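Local coordinates for A-type flavoprotein (Giardia intestinalis, PDB 2Q9U) that binds flavin mononucleotide and a mu-oxo-diiron centre and, as an O2-scavenging flavodiiron protein, probably passes electrons from the flavin to the irons to reduce oxygen, at residues Gln256-Val261 against Tyr306-Val311; Lys300-Thr305 against Leu336-Gly341. One frame throughout, in Å; residues are numbered along the deposited sequence.

Both contacts belong to the flavodoxin-like part of the chain, and their centres lie 9 Å apart. Contact 1 joins the starts of neighbouring parallel strands 258-263 and 310-314; contact 2 packs helix 298-306, which leads into the second of these strands, against the loop after helix 324-336. They meet directly: Lys258 NZ lies 2.9 Å from His304 ND1, a probable hydrogen bond, and Val311 CG1 packs on Ile339 CG2 at 3.9 Å. Contact 1 is remote from the cofactors. Contact 2 comes closer through Leu336, whose side chain is about 8 Å from a bound flavin mononucleotide and about 12 Å from a mu-oxo-diiron centre.

Contact 1: residues Gln256-Val261 against Tyr306-Val311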
loop_
_atom_site.group_PDB
_atom_site.type_symbol
_atom_site.label_atom_id
_atom_site.label_comp_id
_atom_site.label_asym_id
_atom_site.label_seq_id
_atom_site.Cartn_x
_atom_site.Cartn_y
_atom_site.Cartn_z
ATOM N N GLN A 256 7.893 -20.192 -22.709
ATOM C CA GLN A 256 6.635 -20.900 -22.855
ATOM C C GLN A 256 5.863 -20.311 -24.035
ATOM O O GLN A 256 6.205 -19.225 -24.515
ATOM C CB GLN A 256 5.807 -20.786 -21.571
ATOM C CG GLN A 256 6.506 -21.286 -20.308
ATOM C CD GLN A 256 6.537 -22.804 -20.193
ATOM O OE1 GLN A 256 6.178 -23.530 -21.131
ATOM N NE2 GLN A 256 6.955 -23.295 -19.023
ATOM N N LYS A 257 4.842 -21.029 -24.506
ATOM C CA LYS A 257 3.918 -20.504 -25.497
ATOM C C LYS A 257 3.016 -19.542 -24.707
ATOM O O LYS A 257 1.949 -19.925 -24.211
ATOM C CB LYS A 257 3.098 -21.638 -26.128
ATOM C CG LYS A 257 3.917 -22.607 -26.998
ATOM C CD LYS A 257 2.986 -23.656 -27.633
ATOM C CE LYS A 257 3.758 -24.810 -28.269
ATOM N NZ LYS A 257 2.838 -25.882 -28.794
ATOM N N LYS A 258 3.510 -18.319 -24.538
ATOM C CA LYS A 258 2.956 -17.388 -23.541
ATOM C C LYS A 258 3.252 -15.975 -24.033
ATOM O O LYS A 258 4.369 -15.679 -24.485
ATOM C CB LYS A 258 3.580 -17.644 -22.145
ATOM C CG LYS A 258 3.197 -16.571 -21.044
ATOM C CD LYS A 258 3.901 -16.913 -19.739
ATOM C CE LYS A 258 3.762 -15.797 -18.683
ATOM N NZ LYS A 258 4.384 -16.354 -17.403
ATOM N N VAL A 259 2.221 -15.136 -23.973
ATOM C CA VAL A 259 2.335 -13.727 -24.278
ATOM C C VAL A 259 1.994 -12.935 -23.006
ATOM O O VAL A 259 0.985 -13.221 -22.359
ATOM C CB VAL A 259 1.369 -13.330 -25.409
ATOM C CG1 VAL A 259 1.479 -11.795 -25.706
ATOM C CG2 VAL A 259 1.690 -14.131 -26.667
ATOM N N THR A 260 2.862 -11.997 -22.636
ATOM C CA THR A 260 2.559 -11.045 -21.527
ATOM C C THR A 260 2.429 -9.608 -22.041
ATOM O O THR A 260 3.307 -9.147 -22.784
ATOM C CB THR A 260 3.636 -11.092 -20.429
ATOM O OG1 THR A 260 3.700 -12.420 -19.899
ATOM C CG2 THR A 260 3.317 -10.078 -19.257
ATOM N N VAL A 261 1.357 -8.904 -21.629
ATOM C CA VAL A 261 1.196 -7.487 -21.954
ATOM C C VAL A 261 1.426 -6.670 -20.670
ATOM O O VAL A 261 0.854 -6.982 -19.629
ATOM C CB VAL A 261 -0.189 -7.166 -22.543
ATOM C CG1 VAL A 261 -0.275 -5.672 -22.895
ATOM C CG2 VAL A 261 -0.413 -8.011 -23.798
ATOM N N TYR A 306 10.287 -13.069 -18.205
ATOM C CA TYR A 306 11.190 -14.223 -18.125
ATOM C C TYR A 306 10.862 -15.396 -19.079
ATOM O O TYR A 306 11.670 -15.797 -19.844
ATOM C CB TYR A 306 11.321 -14.692 -16.674
ATOM C CG TYR A 306 12.064 -15.984 -16.424
ATOM C CD1 TYR A 306 13.410 -16.028 -16.412
ATOM C CD2 TYR A 306 11.395 -17.154 -16.154
ATOM C CE1 TYR A 306 14.085 -17.206 -16.157
ATOM C CE2 TYR A 306 12.033 -18.314 -15.920
ATOM C CZ TYR A 306 13.395 -18.334 -15.916
ATOM O OH TYR A 306 14.054 -19.472 -15.664
ATOM N N ASP A 307 9.623 -15.861 -19.024
ATOM C CA ASP A 307 9.255 -17.109 -19.681
ATOM C C ASP A 307 8.110 -16.897 -20.667
ATOM O O ASP A 307 7.367 -17.827 -20.980
ATOM C CB ASP A 307 8.867 -18.165 -18.645
ATOM C CG ASP A 307 7.580 -17.824 -17.919
ATOM O OD1 ASP A 307 7.069 -16.700 -18.108
ATOM O OD2 ASP A 307 7.080 -18.680 -17.159
ATOM N N SER A 308 7.975 -15.667 -21.153
ATOM C CA SER A 308 7.083 -15.378 -22.277
ATOM C C SER A 308 7.853 -15.607 -23.571
ATOM O O SER A 308 9.064 -15.327 -23.647
ATOM C CB SER A 308 6.601 -13.909 -22.230
ATOM O OG SER A 308 5.789 -13.664 -21.100
ATOM N N GLY A 309 7.135 -16.074 -24.584
ATOM C CA GLY A 309 7.664 -16.230 -25.931
ATOM C C GLY A 309 7.543 -14.924 -26.691
ATOM O O GLY A 309 8.217 -14.734 -27.690
ATOM N N ALA A 310 6.704 -14.017 -26.186
ATOM C CA ALA A 310 6.535 -12.693 -26.771
ATOM C C ALA A 310 5.913 -11.739 -25.750
ATOM O O ALA A 310 5.169 -12.159 -24.850
ATOM C CB ALA A 310 5.630 -12.746 -28.038
ATOM N N VAL A 311 6.168 -10.453 -25.949
ATOM C CA VAL A 311 5.632 -9.429 -25.030
ATOM C C VAL A 311 5.025 -8.243 -25.781
ATOM O O VAL A 311 5.338 -7.990 -26.955
ATOM C CB VAL A 311 6.715 -8.900 -24.026
ATOM C CG1 VAL A 311 7.215 -10.020 -23.127
ATOM C CG2 VAL A 311 7.918 -8.184 -24.755
HETATM O O HOH W 1 8.172 -21.392 -16.931
#
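Val259 pairs with Ala310, and Thr260 with Val311, where two parallel strands of the flavodoxin-like sheet set out side by side. Thr260 N donates to Ala310 O at 3.2 Å. One step earlier the register slips by a residue: Lys258 lies beside Ser308, and Lys258 O takes the N-H of Gly309 at 2.8 Å together with a weak bond from Ala310 N. Further back still, Gln256 N reaches Asp307 O at 3.0 Å, coming from above the carbonyl plane, 47° out of it.

The side chains of Lys258, Thr260 and Ser308 meet on the same side as Val311. Lys258 has CG anti to its backbone N (chi1 172°) and runs on extended, carrying its methylenes past Asp307 and Ser308 until NZ meets Asp307 OD1 at 2.8 Å in a salt bridge. The ammonium uses the syn side of that oxygen and stays near the carboxylate plane, 16° out of it. The other oxygen, Asp307 OD2, accepts from water 1 at 2.9 Å, and the same water accepts from Gln256 NE2. Deeper in, Thr260 OG1 donates to Ser308 OG at 2.7 Å, and Ser308 OG is bonded in turn to His304 O, so the two hydroxyls in series join Thr260 of strand 258-263 to the last turn of helix 298-306. On the opposite face of the sheet Val259 CG2 and Ala310 CB stand 4.4 Å apart, a loose apolar touch covered by Leu399 and Ala403 of helix 386-409.

The polar bonds thus gather on the Thr260 face, beside Val311. Both buried hydroxyls have partners, while the salt bridge offsets the charge of a largely buried lysine and would be expected to favour its protonated form.

Contact 2: residues Lys300-Thr305 against Leu336-Gly341; sequences KVALHT and LTLIKG
Ala302 and Thr305, one helical turn apart on helix 298-306, receive Leu338 from the loop that leaves helix 324-336 for strand 344-350. In the flavodoxin-like fold these two helices alternate with parallel strands, so the contact joins one helix to the connection following the next. There is no hydrogen bond across it; the meeting is van der Waals, with methyl groups of the second segment touching the helix.

Leu338 CD1 does most of the work. It reaches Ala302 CB at 3.6 Å, and also comes within 3.6 Å of Thr305 OG1, the leucine and threonine side chains crossing at about a right angle. Leu338 CG lies anti to its own carbonyl carbon (chi1 -59°), which turns the branch toward the helix. A second leucine, near the end of helix 324-336, adds to the cover: Leu336 CD1 sits 4.1 Å from Ala302 CB. Next along the chain from Leu338, Ile339 brings its CG2 branch, rather than the longer CG1 arm, to Thr305 CB at 3.8 Å.

Thr337, with positive phi, ends the helical run and opens a type I beta turn to Lys340, whose central residues are Leu338 and Ile339; the bond from Lys340 N to Thr337 O at 3.2 Å closes it. Outside the pair of segments, Val333 of helix 324-336 packs on both Thr305 and Ile339, and Leu336 also touches Asn319 of the second subunit, a residue of the flavin site there.

What sets the threonine is its own helix. With chi1 at 57°, OG1 lies between the backbone N and the carbonyl carbon and turns back to bond Val301 O at 2.7 Å. That carbonyl also accepts from Thr305 N, the two donors approaching from opposite faces of its plane.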
loop_
_atom_site.group_PDB
_atom_site.type_symbol
_atom_site.label_atom_id
_atom_site.label_comp_id
_atom_site.label_asym_id
_atom_site.label_seq_id
_atom_site.Cartn_x
_atom_site.Cartn_y
_atom_site.Cartn_z
ATOM N N LYS A 300 6.901 -8.829 -10.573
ATOM C CA LYS A 300 6.004 -9.663 -11.364
ATOM C C LYS A 300 6.226 -9.459 -12.878
ATOM O O LYS A 300 6.115 -10.403 -13.674
ATOM C CB LYS A 300 4.561 -9.391 -10.907
ATOM C CG LYS A 300 4.396 -9.945 -9.459
ATOM C CD LYS A 300 3.092 -9.614 -8.771
ATOM C CE LYS A 300 3.153 -10.115 -7.311
ATOM N NZ LYS A 300 4.154 -9.357 -6.449
ATOM N N VAL A 301 6.546 -8.233 -13.266
ATOM C CA VAL A 301 6.899 -7.965 -14.672
ATOM C C VAL A 301 8.093 -8.873 -15.075
ATOM O O VAL A 301 8.089 -9.526 -16.146
ATOM C CB VAL A 301 7.195 -6.448 -14.898
ATOM C CG1 VAL A 301 7.753 -6.177 -16.296
ATOM C CG2 VAL A 301 5.905 -5.592 -14.667
ATOM N N ALA A 302 9.110 -8.904 -14.221
ATOM C CA ALA A 302 10.298 -9.749 -14.463
ATOM C C ALA A 302 9.889 -11.213 -14.502
ATOM O O ALA A 302 10.237 -11.928 -15.428
ATOM C CB ALA A 302 11.392 -9.496 -13.408
ATOM N N LEU A 303 9.114 -11.652 -13.515
ATOM C CA LEU A 303 8.621 -13.034 -13.503
ATOM C C LEU A 303 7.981 -13.478 -14.836
ATOM O O LEU A 303 8.293 -14.563 -15.373
ATOM C CB LEU A 303 7.606 -13.198 -12.373
ATOM C CG LEU A 303 6.818 -14.518 -12.269
ATOM C CD1 LEU A 303 7.787 -15.723 -12.031
ATOM C CD2 LEU A 303 5.758 -14.444 -11.185
ATOM N N HIS A 304 7.074 -12.662 -15.358
ATOM C CA HIS A 304 6.293 -13.063 -16.508
ATOM C C HIS A 304 7.015 -12.906 -17.826
ATOM O O HIS A 304 6.904 -13.767 -18.681
ATOM C CB HIS A 304 4.881 -12.426 -16.494
ATOM C CG HIS A 304 4.008 -13.018 -15.435
ATOM N ND1 HIS A 304 3.554 -14.318 -15.501
ATOM C CD2 HIS A 304 3.552 -12.521 -14.260
ATOM C CE1 HIS A 304 2.818 -14.586 -14.434
ATOM N NE2 HIS A 304 2.816 -13.516 -13.660
ATOM N N THR A 305 7.777 -11.830 -17.968
ATOM C CA THR A 305 8.586 -11.614 -19.175
ATOM C C THR A 305 9.700 -12.664 -19.321
ATOM O O THR A 305 10.051 -13.032 -20.451
ATOM C CB THR A 305 9.182 -10.185 -19.245
ATOM O OG1 THR A 305 9.980 -9.907 -18.077
ATOM C CG2 THR A 305 8.064 -9.123 -19.358
ATOM N N LEU A 336 17.785 -6.511 -16.729
ATOM C CA LEU A 336 17.783 -7.964 -16.545
ATOM C C LEU A 336 17.867 -8.771 -17.840
ATOM O O LEU A 336 17.991 -9.978 -17.778
ATOM C CB LEU A 336 16.562 -8.387 -15.685
ATOM C CG LEU A 336 16.632 -7.983 -14.199
ATOM C CD1 LEU A 336 15.225 -8.009 -13.549
ATOM C CD2 LEU A 336 17.630 -8.823 -13.395
ATOM N N THR A 337 17.796 -8.102 -18.995
ATOM C CA THR A 337 17.937 -8.718 -20.351
ATOM C C THR A 337 16.854 -9.758 -20.708
ATOM O O THR A 337 16.986 -10.492 -21.696
ATOM C CB THR A 337 19.377 -9.370 -20.601
ATOM O OG1 THR A 337 19.479 -10.633 -19.905
ATOM C CG2 THR A 337 20.501 -8.446 -20.145
ATOM N N LEU A 338 15.764 -9.768 -19.933
ATOM C CA LEU A 338 14.710 -10.783 -20.019
ATOM C C LEU A 338 13.991 -10.882 -21.357
ATOM O O LEU A 338 13.450 -11.924 -21.672
ATOM C CB LEU A 338 13.669 -10.525 -18.931
ATOM C CG LEU A 338 14.258 -10.553 -17.514
ATOM C CD1 LEU A 338 13.200 -10.047 -16.508
ATOM C CD2 LEU A 338 14.757 -11.930 -17.159
ATOM N N ILE A 339 13.971 -9.812 -22.141
ATOM C CA ILE A 339 13.282 -9.900 -23.438
ATOM C C ILE A 339 14.210 -9.732 -24.638
ATOM O O ILE A 339 13.753 -9.570 -25.779
ATOM C CB ILE A 339 12.055 -8.947 -23.551
ATOM C CG1 ILE A 339 12.493 -7.467 -23.592
ATOM C CG2 ILE A 339 10.985 -9.262 -22.453
ATOM C CD1 ILE A 339 11.352 -6.473 -23.878
ATOM N N LYS A 340 15.513 -9.801 -24.398
ATOM C CA LYS A 340 16.473 -9.717 -25.500
ATOM C C LYS A 340 16.136 -10.809 -26.536
ATOM O O LYS A 340 15.960 -11.975 -26.167
ATOM C CB LYS A 340 17.891 -9.873 -24.948
ATOM C CG LYS A 340 18.998 -9.876 -25.958
ATOM C CD LYS A 340 20.333 -10.115 -25.234
ATOM C CE LYS A 340 20.745 -8.911 -24.378
ATOM N NZ LYS A 340 21.453 -7.893 -25.209
ATOM N N GLY A 341 16.023 -10.414 -27.807
ATOM C CA GLY A 341 15.700 -11.327 -28.909
ATOM C C GLY A 341 14.234 -11.718 -29.073
ATOM O O GLY A 341 13.897 -12.397 -30.040
#